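Odorant-binding protein (Phormia regina, PDB 5DIC) binds fatty acids such as palmitate in a mainly helical odorant-binding fold and probably carries them in secretions of the blowfly's oral disk. Local coordinates at residues 15-25 / 47-56; 62-70 / 82-93. One frame throughout, in Å; residues are numbered along the deposited sequence.

In the fold
From the N terminus, helix 6-22 runs into a turn, helix 27-34 follows, and helix 43-55 then returns to the first helix: interaction 1 (15-25 with 47-56) closes this loop, whose intervening residues are just over half helical. The chain next makes the small antiparallel pair of strands 59-60 and 63-64, enters helix 66-77 and comes back as helix 79-89, where interaction 2 (62-70 with 82-93) closes a shorter helical hairpin. The two loops are in series, neither crossing nor enclosing the other. Their centres lie about 19 Å apart on opposite sides of the chain's centre, yet the backbone O of Ile56 packs on Val68 CG1, and both contacts border bound palmitic acid.

Interaction 1: residues 15-25 / 47-56; sequences HFDECVKQEKV and CFGTCFFEKI. With PLM (palmitic acid), chain B.
Helices 15-22 and 47-55 pack at an axis distance of 8.8 Å with their directions 133° apart, and their CA atoms come nearest at Cys19 and Phe48. Here Cys19 is a knob among Phe48, Cys51, Phe52 and Lys55, and its SG is covalently joined to Cys51 SG at 2.1 Å. Cys51 reaches it with SG anti to its own backbone N (chi1 176°). Phe48 fills the groove beside this bridge: Cys19 CB lies 3.6 Å from its CE2, while its ring edge is turned toward the face of Phe16 in an offset edge-to-face pair, planes at 63° and Phe48 CZ 3.5 Å from Phe16 CD2. Val25 CG2 packs against Phe48 CB, and Leu33 of helix 27-34 touches both side chains. The disulfide is one of three, with Cys47-Cys98 and Cys89-Cys107, that cross-link the helices in the classical six-cysteine pattern of insect odorant-binding proteins. On another flank Lys55 is the reciprocal knob, among His15, Glu18, Cys19 and Gln22. Its chain bends at chi2, runs past Cys19 SG and donates a hydrogen bond from NZ to Gln22 OE1 at 2.8 Å. The amide's NE2 donates to Glu23 OE2 and to a water that in turn donates to Glu54 OE1; bonds at both ends thus fix the amide's rotation. Arg97 forms salt bridges with both Glu23 and Glu54, which would offset the nearby like charges. His15 ND1 donates to Glu18 OE1 at 2.7 Å, nearly straight and in the ring plane, which limits rotation of the imidazole; Lys55 O lies over one of its faces, toward the rim. Palmitic acid O2 lies at the imidazole's edge, 3.5 Å from His15 CD2; the ligand is also hydrogen-bonded to Lys72 NZ, and its CF covers the centre of one face of Phe53.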
loop_
_atom_site.group_PDB
_atom_site.type_symbol
_atom_site.label_atom_id
_atom_site.label_comp_id
_atom_site.label_asym_id
_atom_site.label_seq_id
_atom_site.Cartn_x
_atom_site.Cartn_y
_atom_site.Cartn_z
ATOM N N HIS A 15 0.844 2.228 -12.091
ATOM C CA HIS A 15 1.737 1.645 -11.082
ATOM C C HIS A 15 1.498 0.158 -10.923
ATOM O O HIS A 15 2.435 -0.613 -10.635
ATOM C CB HIS A 15 1.614 2.395 -9.758
ATOM C CG HIS A 15 1.959 3.836 -9.856
ATOM N ND1 HIS A 15 3.114 4.294 -10.445
ATOM C CD2 HIS A 15 1.295 4.932 -9.412
ATOM C CE1 HIS A 15 3.156 5.614 -10.351
ATOM N NE2 HIS A 15 2.057 6.023 -9.739
ATOM N N PHE A 16 0.258 -0.281 -11.084
ATOM C CA PHE A 16 -0.054 -1.705 -11.102
ATOM C C PHE A 16 0.811 -2.407 -12.164
ATOM O O PHE A 16 1.489 -3.408 -11.902
ATOM C CB PHE A 16 -1.555 -1.911 -11.343
ATOM C CG PHE A 16 -1.963 -3.351 -11.447
ATOM C CD1 PHE A 16 -1.840 -4.038 -12.642
ATOM C CD2 PHE A 16 -2.493 -4.009 -10.354
ATOM C CE1 PHE A 16 -2.222 -5.372 -12.745
ATOM C CE2 PHE A 16 -2.869 -5.337 -10.452
ATOM C CZ PHE A 16 -2.712 -6.020 -11.644
ATOM N N ASP A 17 0.775 -1.891 -13.384
ATOM C CA ASP A 17 1.550 -2.485 -14.458
ATOM C C ASP A 17 3.049 -2.441 -14.171
ATOM O O ASP A 17 3.774 -3.426 -14.414
ATOM C CB ASP A 17 1.241 -1.786 -15.790
ATOM C CG ASP A 17 -0.148 -2.078 -16.314
ATOM O OD1 ASP A 17 -0.808 -3.001 -15.843
ATOM O OD2 ASP A 17 -0.566 -1.370 -17.240
ATOM N N GLU A 18 3.528 -1.322 -13.637
ATOM C CA GLU A 18 4.942 -1.215 -13.307
ATOM C C GLU A 18 5.347 -2.294 -12.314
ATOM O O GLU A 18 6.414 -2.893 -12.436
ATOM C CB GLU A 18 5.254 0.145 -12.668
ATOM C CG GLU A 18 5.252 1.319 -13.623
ATOM C CD GLU A 18 5.188 2.666 -12.921
ATOM O OE1 GLU A 18 4.909 2.737 -11.702
ATOM O OE2 GLU A 18 5.413 3.680 -13.627
ATOM N N CYS A 19 4.531 -2.502 -11.297
ATOM C CA CYS A 19 4.891 -3.429 -10.231
ATOM C C CYS A 19 4.708 -4.879 -10.573
ATOM O O CYS A 19 5.464 -5.741 -10.111
ATOM C CB CYS A 19 4.148 -3.025 -8.987
ATOM S SG CYS A 19 4.783 -1.467 -8.300
ATOM N N VAL A 20 3.734 -5.203 -11.423
ATOM C CA VAL A 20 3.621 -6.570 -11.917
ATOM C C VAL A 20 4.912 -6.959 -12.639
ATOM O O VAL A 20 5.436 -8.061 -12.479
ATOM C CB VAL A 20 2.388 -6.717 -12.850
ATOM C CG1 VAL A 20 2.486 -7.954 -13.728
ATOM C CG2 VAL A 20 1.094 -6.740 -12.030
ATOM N N LYS A 21 5.432 -6.039 -13.454
ATOM C CA LYS A 21 6.686 -6.285 -14.162
ATOM C C LYS A 21 7.886 -6.339 -13.198
ATOM O O LYS A 21 8.651 -7.300 -13.193
ATOM C CB LYS A 21 6.908 -5.207 -15.214
ATOM C CG LYS A 21 8.166 -5.421 -16.032
ATOM C CD LYS A 21 8.328 -4.383 -17.143
ATOM C CE LYS A 21 9.597 -4.631 -17.940
ATOM N NZ LYS A 21 9.754 -3.663 -19.059
ATOM N N GLN A 22 8.020 -5.323 -12.351
ATOM C CA GLN A 22 9.210 -5.191 -11.514
ATOM C C GLN A 22 9.340 -6.332 -10.521
ATOM O O GLN A 22 10.444 -6.843 -10.271
ATOM C CB GLN A 22 9.182 -3.872 -10.744
ATOM C CG GLN A 22 10.420 -3.614 -9.919
ATOM C CD GLN A 22 10.400 -2.252 -9.299
ATOM O OE1 GLN A 22 10.551 -1.255 -9.974
ATOM N NE2 GLN A 22 10.138 -2.200 -7.999
ATOM N N GLU A 23 8.203 -6.766 -9.964
ATOM C CA GLU A 23 8.200 -7.821 -8.947
ATOM C C GLU A 23 7.890 -9.208 -9.522
ATOM O O GLU A 23 7.702 -10.160 -8.778
ATOM C CB GLU A 23 7.283 -7.463 -7.796
ATOM C CG GLU A 23 7.534 -6.067 -7.230
ATOM C CD GLU A 23 8.896 -5.816 -6.622
ATOM O OE1 GLU A 23 9.478 -6.738 -6.016
ATOM O OE2 GLU A 23 9.332 -4.644 -6.672
ATOM N N LYS A 24 7.874 -9.318 -10.850
ATOM C CA LYS A 24 7.796 -10.623 -11.511
ATOM C C LYS A 24 6.573 -11.405 -11.061
ATOM O O LYS A 24 6.625 -12.600 -10.814
ATOM C CB LYS A 24 9.090 -11.404 -11.356
ATOM C CG LYS A 24 10.254 -10.669 -11.975
ATOM C CD LYS A 24 11.563 -11.389 -11.760
ATOM C CE LYS A 24 12.648 -10.705 -12.563
ATOM N NZ LYS A 24 12.945 -9.338 -12.077
ATOM N N VAL A 25 5.450 -10.708 -10.987
ATOM C CA VAL A 25 4.200 -11.283 -10.513
ATOM C C VAL A 25 3.631 -12.194 -11.608
ATOM O O VAL A 25 3.636 -11.810 -12.774
ATOM C CB VAL A 25 3.241 -10.132 -10.151
ATOM C CG1 VAL A 25 1.888 -10.618 -9.700
ATOM C CG2 VAL A 25 3.863 -9.167 -9.126
ATOM N N CYS A 47 5.447 -8.553 -2.455
ATOM C CA CYS A 47 6.367 -7.665 -3.139
ATOM C C CYS A 47 5.658 -6.681 -4.056
ATOM O O CYS A 47 6.030 -5.516 -4.110
ATOM C CB CYS A 47 7.377 -8.441 -3.945
ATOM S SG CYS A 47 8.608 -9.344 -2.970
ATOM N N PHE A 48 4.619 -7.151 -4.761
ATOM C CA PHE A 48 3.800 -6.233 -5.542
ATOM C C PHE A 48 3.287 -5.074 -4.688
ATOM O O PHE A 48 3.372 -3.919 -5.092
ATOM C CB PHE A 48 2.596 -6.971 -6.155
ATOM C CG PHE A 48 1.625 -6.014 -6.795
ATOM C CD1 PHE A 48 0.614 -5.473 -6.048
ATOM C CD2 PHE A 48 1.773 -5.597 -8.101
ATOM C CE1 PHE A 48 -0.221 -4.501 -6.570
ATOM C CE2 PHE A 48 0.947 -4.652 -8.644
ATOM C CZ PHE A 48 -0.048 -4.093 -7.883
ATOM N N GLY A 49 2.728 -5.390 -3.533
ATOM C CA GLY A 49 2.144 -4.344 -2.704
ATOM C C GLY A 49 3.206 -3.376 -2.239
ATOM O O GLY A 49 2.991 -2.178 -2.243
ATOM N N THR A 50 4.357 -3.912 -1.812
ATOM C CA THR A 50 5.472 -3.060 -1.424
ATOM C C THR A 50 5.886 -2.130 -2.539
ATOM O O THR A 50 6.046 -0.920 -2.345
ATOM C CB THR A 50 6.620 -3.949 -0.921
ATOM O OG1 THR A 50 6.190 -4.710 0.213
ATOM C CG2 THR A 50 7.799 -3.172 -0.495
ATOM N N CYS A 51 6.054 -2.707 -3.724
ATOM C CA CYS A 51 6.352 -1.917 -4.905
ATOM C C CYS A 51 5.321 -0.818 -5.136
ATOM O O CYS A 51 5.670 0.316 -5.445
ATOM C CB CYS A 51 6.447 -2.829 -6.128
ATOM S SG CYS A 51 6.707 -2.035 -7.703
ATOM N N PHE A 52 4.037 -1.163 -4.996
ATOM C CA PHE A 52 2.997 -0.197 -5.271
ATOM C C PHE A 52 3.166 0.998 -4.346
ATOM O O PHE A 52 3.083 2.150 -4.782
ATOM C CB PHE A 52 1.639 -0.868 -5.148
ATOM C CG PHE A 52 0.505 0.034 -5.508
ATOM C CD1 PHE A 52 0.095 0.151 -6.828
ATOM C CD2 PHE A 52 -0.134 0.783 -4.550
ATOM C CE1 PHE A 52 -0.929 1.002 -7.174
ATOM C CE2 PHE A 52 -1.163 1.655 -4.891
ATOM C CZ PHE A 52 -1.536 1.752 -6.211
ATOM N N PHE A 53 3.327 0.731 -3.059
ATOM C CA PHE A 53 3.504 1.815 -2.103
ATOM C C PHE A 53 4.762 2.613 -2.291
ATOM O O PHE A 53 4.778 3.817 -2.009
ATOM C CB PHE A 53 3.305 1.272 -0.675
ATOM C CG PHE A 53 1.864 0.858 -0.437
ATOM C CD1 PHE A 53 0.834 1.782 -0.540
ATOM C CD2 PHE A 53 1.546 -0.455 -0.184
ATOM C CE1 PHE A 53 -0.482 1.392 -0.402
ATOM C CE2 PHE A 53 0.239 -0.869 -0.026
ATOM C CZ PHE A 53 -0.779 0.063 -0.147
ATOM N N GLU A 54 5.794 1.969 -2.814
ATOM C CA GLU A 54 6.988 2.697 -3.240
ATOM C C GLU A 54 6.692 3.621 -4.433
ATOM O O GLU A 54 7.067 4.796 -4.438
ATOM C CB GLU A 54 8.121 1.729 -3.578
ATOM C CG GLU A 54 8.682 0.983 -2.388
ATOM C CD GLU A 54 9.589 -0.182 -2.736
ATOM O OE1 GLU A 54 9.624 -0.608 -3.917
ATOM O OE2 GLU A 54 10.265 -0.698 -1.807
ATOM N N LYS A 55 6.012 3.081 -5.456
ATOM C CA LYS A 55 5.800 3.861 -6.664
ATOM C C LYS A 55 4.873 5.063 -6.437
ATOM O O LYS A 55 4.987 6.053 -7.153
ATOM C CB LYS A 55 5.215 2.987 -7.767
ATOM C CG LYS A 55 6.075 1.863 -8.269
ATOM C CD LYS A 55 7.390 2.289 -8.868
ATOM C CE LYS A 55 8.148 1.048 -9.301
ATOM N NZ LYS A 55 9.521 1.329 -9.755
ATOM N N ILE A 56 3.951 4.963 -5.479
ATOM C CA ILE A 56 3.101 6.117 -5.186
ATOM C C ILE A 56 3.751 7.064 -4.176
ATOM O O ILE A 56 3.128 8.062 -3.819
ATOM C CB ILE A 56 1.677 5.722 -4.760
ATOM C CG1 ILE A 56 1.635 5.050 -3.390
ATOM C CG2 ILE A 56 1.038 4.832 -5.807
ATOM C CD1 ILE A 56 0.240 4.940 -2.813
HETATM C C1 PLM B . -1.505 7.372 -6.759
HETATM O O1 PLM B . -1.379 8.046 -5.702
HETATM O O2 PLM B . -0.580 7.258 -7.583
HETATM C C2 PLM B . -2.764 6.605 -7.077
HETATM C C3 PLM B . -3.755 6.579 -5.922
HETATM C C4 PLM B . -3.285 5.672 -4.804
HETATM C C5 PLM B . -4.454 5.401 -3.874
HETATM C C6 PLM B . -3.987 4.781 -2.577
HETATM C C7 PLM B . -3.359 5.830 -1.688
HETATM C C8 PLM B . -3.141 5.164 -0.354
HETATM C C9 PLM B . -2.015 5.897 0.334
HETATM C CA PLM B . -1.869 5.582 1.815
HETATM C CB PLM B . -0.624 4.811 2.202
HETATM C CC PLM B . -0.784 4.100 3.541
HETATM C CD PLM B . -0.318 2.648 3.457
HETATM C CE PLM B . 1.194 2.499 3.200
HETATM C CF PLM B . 1.625 1.022 3.263
HETATM C CG PLM B . 3.117 0.776 3.096
HETATM O O HOH W 1 9.957 0.313 -6.505
#

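Interaction 2: residues 62-70 / 82-93; sequences GVVQEAVVL and VKAALDKCKNIK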
loop_
_atom_site.group_PDB
_atom_site.type_symbol
_atom_site.label_atom_id
_atom_site.label_comp_id
_atom_site.label_asym_id
_atom_site.label_seq_id
_atom_site.Cartn_x
_atom_site.Cartn_y
_atom_site.Cartn_z
ATOM N N GLY A 62 11.672 0.772 3.367
ATOM C CA GLY A 62 10.963 0.349 4.556
ATOM C C GLY A 62 10.492 1.483 5.453
ATOM O O GLY A 62 9.952 1.196 6.526
ATOM N N VAL A 63 10.685 2.730 5.032
ATOM C CA VAL A 63 10.342 3.902 5.835
ATOM C C VAL A 63 9.098 4.552 5.211
ATOM O O VAL A 63 9.067 4.814 4.016
ATOM C CB VAL A 63 11.523 4.905 5.844
ATOM C CG1 VAL A 63 11.164 6.142 6.653
ATOM C CG2 VAL A 63 12.786 4.240 6.373
ATOM N N VAL A 64 8.101 4.812 6.039
ATOM C CA VAL A 64 6.887 5.470 5.572
ATOM C C VAL A 64 7.140 6.944 5.320
ATOM O O VAL A 64 7.729 7.641 6.168
ATOM C CB VAL A 64 5.732 5.240 6.544
ATOM C CG1 VAL A 64 4.503 5.978 6.075
ATOM C CG2 VAL A 64 5.458 3.752 6.729
ATOM N N GLN A 65 6.726 7.414 4.141
ATOM C CA GLN A 65 6.925 8.813 3.742
ATOM C C GLN A 65 5.720 9.609 4.217
ATOM O O GLN A 65 4.661 9.610 3.574
ATOM C CB GLN A 65 7.130 8.937 2.257
ATOM C CG GLN A 65 8.295 8.111 1.763
ATOM C CD GLN A 65 9.564 8.421 2.485
ATOM O OE1 GLN A 65 9.953 9.604 2.574
ATOM N NE2 GLN A 65 10.163 7.411 3.139
ATOM N N GLU A 66 5.849 10.203 5.399
ATOM C CA GLU A 66 4.681 10.661 6.133
ATOM C C GLU A 66 3.938 11.799 5.438
ATOM O O GLU A 66 2.711 11.815 5.441
ATOM C CB GLU A 66 5.092 11.092 7.534
ATOM C CG GLU A 66 5.697 9.943 8.315
ATOM C CD GLU A 66 6.117 10.308 9.695
ATOM O OE1 GLU A 66 5.532 11.249 10.280
ATOM O OE2 GLU A 66 7.046 9.634 10.182
ATOM N N ALA A 67 4.653 12.731 4.838
ATOM C CA ALA A 67 3.997 13.837 4.181
ATOM C C ALA A 67 3.134 13.370 3.014
ATOM O O ALA A 67 2.062 13.927 2.778
ATOM C CB ALA A 67 5.017 14.885 3.719
ATOM N N VAL A 68 3.592 12.351 2.293
ATOM C CA VAL A 68 2.838 11.831 1.169
ATOM C C VAL A 68 1.606 11.074 1.641
ATOM O O VAL A 68 0.519 11.255 1.099
ATOM C CB VAL A 68 3.717 10.996 0.230
ATOM C CG1 VAL A 68 2.886 10.430 -0.895
ATOM C CG2 VAL A 68 4.860 11.828 -0.322
ATOM N N VAL A 69 1.769 10.272 2.685
ATOM C CA VAL A 69 0.620 9.591 3.272
ATOM C C VAL A 69 -0.425 10.616 3.710
ATOM O O VAL A 69 -1.603 10.434 3.453
ATOM C CB VAL A 69 1.073 8.680 4.430
ATOM C CG1 VAL A 69 -0.138 8.156 5.184
ATOM C CG2 VAL A 69 1.928 7.544 3.898
ATOM N N LEU A 70 0.013 11.649 4.430
ATOM C CA LEU A 70 -0.925 12.686 4.832
ATOM C C LEU A 70 -1.591 13.376 3.651
ATOM O O LEU A 70 -2.804 13.606 3.656
ATOM C CB LEU A 70 -0.220 13.718 5.722
ATOM C CG LEU A 70 0.091 13.202 7.127
ATOM C CD1 LEU A 70 1.199 14.034 7.751
ATOM C CD2 LEU A 70 -1.136 13.216 8.029
ATOM N N VAL A 82 -5.158 10.209 10.485
ATOM C CA VAL A 82 -4.067 9.694 9.689
ATOM C C VAL A 82 -2.754 9.807 10.476
ATOM O O VAL A 82 -1.941 8.880 10.471
ATOM C CB VAL A 82 -3.971 10.396 8.327
ATOM C CG1 VAL A 82 -2.755 9.895 7.558
ATOM C CG2 VAL A 82 -5.224 10.094 7.521
ATOM N N LYS A 83 -2.557 10.908 11.216
ATOM C CA LYS A 83 -1.348 11.043 12.064
ATOM C C LYS A 83 -1.307 9.952 13.123
ATOM O O LYS A 83 -0.251 9.399 13.415
ATOM C CB LYS A 83 -1.308 12.427 12.724
ATOM C CG LYS A 83 -0.936 13.522 11.744
ATOM C CD LYS A 83 -0.871 14.899 12.370
ATOM C CE LYS A 83 -0.333 15.904 11.374
ATOM N NZ LYS A 83 -0.268 17.293 11.908
ATOM N N ALA A 84 -2.469 9.598 13.666
ATOM C CA ALA A 84 -2.519 8.558 14.667
ATOM C C ALA A 84 -2.165 7.205 14.043
ATOM O O ALA A 84 -1.434 6.403 14.637
ATOM C CB ALA A 84 -3.891 8.504 15.319
ATOM N N ALA A 85 -2.654 6.937 12.835
ATOM C CA ALA A 85 -2.315 5.685 12.140
ATOM C C ALA A 85 -0.828 5.628 11.801
ATOM O O ALA A 85 -0.186 4.581 11.941
ATOM C CB ALA A 85 -3.119 5.573 10.868
ATOM N N LEU A 86 -0.260 6.759 11.397
ATOM C CA LEU A 86 1.178 6.833 11.189
ATOM C C LEU A 86 1.937 6.503 12.457
ATOM O O LEU A 86 2.899 5.732 12.426
ATOM C CB LEU A 86 1.590 8.221 10.672
ATOM C CG LEU A 86 1.309 8.451 9.186
ATOM C CD1 LEU A 86 1.265 9.927 8.887
ATOM C CD2 LEU A 86 2.332 7.761 8.335
ATOM N N ASP A 87 1.508 7.067 13.589
ATOM C CA ASP A 87 2.223 6.828 14.825
ATOM C C ASP A 87 2.227 5.356 15.189
ATOM O O ASP A 87 3.201 4.834 15.743
ATOM C CB ASP A 87 1.598 7.611 15.975
ATOM C CG ASP A 87 2.001 9.080 15.989
ATOM O OD1 ASP A 87 3.011 9.453 15.357
ATOM O OD2 ASP A 87 1.314 9.858 16.678
ATOM N N LYS A 88 1.121 4.689 14.903
ATOM C CA LYS A 88 0.976 3.275 15.233
ATOM C C LYS A 88 1.611 2.303 14.251
ATOM O O LYS A 88 2.010 1.202 14.661
ATOM C CB LYS A 88 -0.497 2.967 15.379
ATOM C CG LYS A 88 -1.061 3.707 16.571
ATOM C CD LYS A 88 -1.920 2.857 17.480
ATOM C CE LYS A 88 -3.347 2.770 16.975
ATOM N NZ LYS A 88 -4.154 1.875 17.850
ATOM N N CYS A 89 1.741 2.697 12.992
ATOM C CA CYS A 89 2.129 1.751 11.965
ATOM C C CYS A 89 3.483 1.961 11.347
ATOM O O CYS A 89 4.016 1.045 10.704
ATOM C CB CYS A 89 1.084 1.770 10.859
ATOM S SG CYS A 89 -0.568 1.250 11.398
ATOM N N LYS A 90 4.054 3.137 11.487
ATOM C CA LYS A 90 5.150 3.472 10.608
ATOM C C LYS A 90 6.443 2.760 10.965
ATOM O O LYS A 90 7.341 2.702 10.120
ATOM C CB LYS A 90 5.380 4.967 10.578
ATOM C CG LYS A 90 6.014 5.495 11.833
ATOM C CD LYS A 90 6.041 6.996 11.812
ATOM C CE LYS A 90 6.809 7.494 13.018
ATOM N NZ LYS A 90 6.922 8.970 12.934
ATOM N N ASN A 91 6.540 2.221 12.197
ATOM C CA ASN A 91 7.769 1.555 12.642
ATOM C C ASN A 91 7.767 0.050 12.535
ATOM O O ASN A 91 8.705 -0.603 12.969
ATOM C CB ASN A 91 8.086 1.928 14.089
ATOM C CG ASN A 91 8.333 3.411 14.257
ATOM O OD1 ASN A 91 9.105 4.000 13.501
ATOM N ND2 ASN A 91 7.680 4.029 15.246
ATOM N N ILE A 92 6.744 -0.508 11.931
ATOM C CA ILE A 92 6.647 -1.929 11.789
ATOM C C ILE A 92 7.701 -2.486 10.842
ATOM O O ILE A 92 7.915 -1.968 9.752
ATOM C CB ILE A 92 5.250 -2.296 11.299
ATOM C CG1 ILE A 92 4.317 -2.135 12.503
ATOM C CG2 ILE A 92 5.202 -3.720 10.770
ATOM C CD1 ILE A 92 2.864 -2.204 12.156
ATOM N N LYS A 93 8.351 -3.561 11.292
ATOM C CA LYS A 93 9.266 -4.267 10.447
ATOM C C LYS A 93 8.931 -5.741 10.355
ATOM O O LYS A 93 8.516 -6.356 11.326
ATOM C CB LYS A 93 10.721 -3.891 10.795
ATOM C CG LYS A 93 11.027 -2.422 10.399
ATOM C CD LYS A 93 10.448 -2.054 9.012
ATOM C CE LYS A 93 10.195 -0.580 8.659
ATOM N NZ LYS A 93 9.110 0.261 9.345
HETATM O O HOH W 2 8.650 4.627 8.899
#
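Leu86 spreads its two methyls over the side chains of the facing segment: CD2 lies 3.6 Å from Val64 CG1 and also meets Glu66 CG and Val69 CG1, while CD1 approaches Leu70 CG at 3.9 Å. One turn earlier, Val82 CG1 fits between Val69 CG1 and Leu70 CD2, the latter 3.7 Å away, the Val82 and Leu70 side chains running alongside one another with reversed directions. Leu70 CD2 also rests on the aliphatic CG of Lys83, whose ammonium forms a salt bridge with Glu79. Polar links border this apolar core. Lys90 NZ forms a salt bridge with Glu66 OE2 at 2.8 Å, meeting the oxygen on its syn side but 33° out of the carboxylate plane. To get there, Lys90 places CG between its backbone N and carbonyl carbon (chi1 73°) and then extends fully, while CB packs against Val64 CG2. A water bridges the backbones, accepting from Val64 N and donating to Lys90 O at 2.6 Å. Helices 66-70 and 82-89 run at 140° with axes 10.4 Å apart, as the arms of a helical hairpin. Val69 and Ala85 also border bound palmitic acid. Strand 63-64, paired with 59-60, leads into the first arm, and the Cys89-Cys107 disulfide ties the second to helix 97-113.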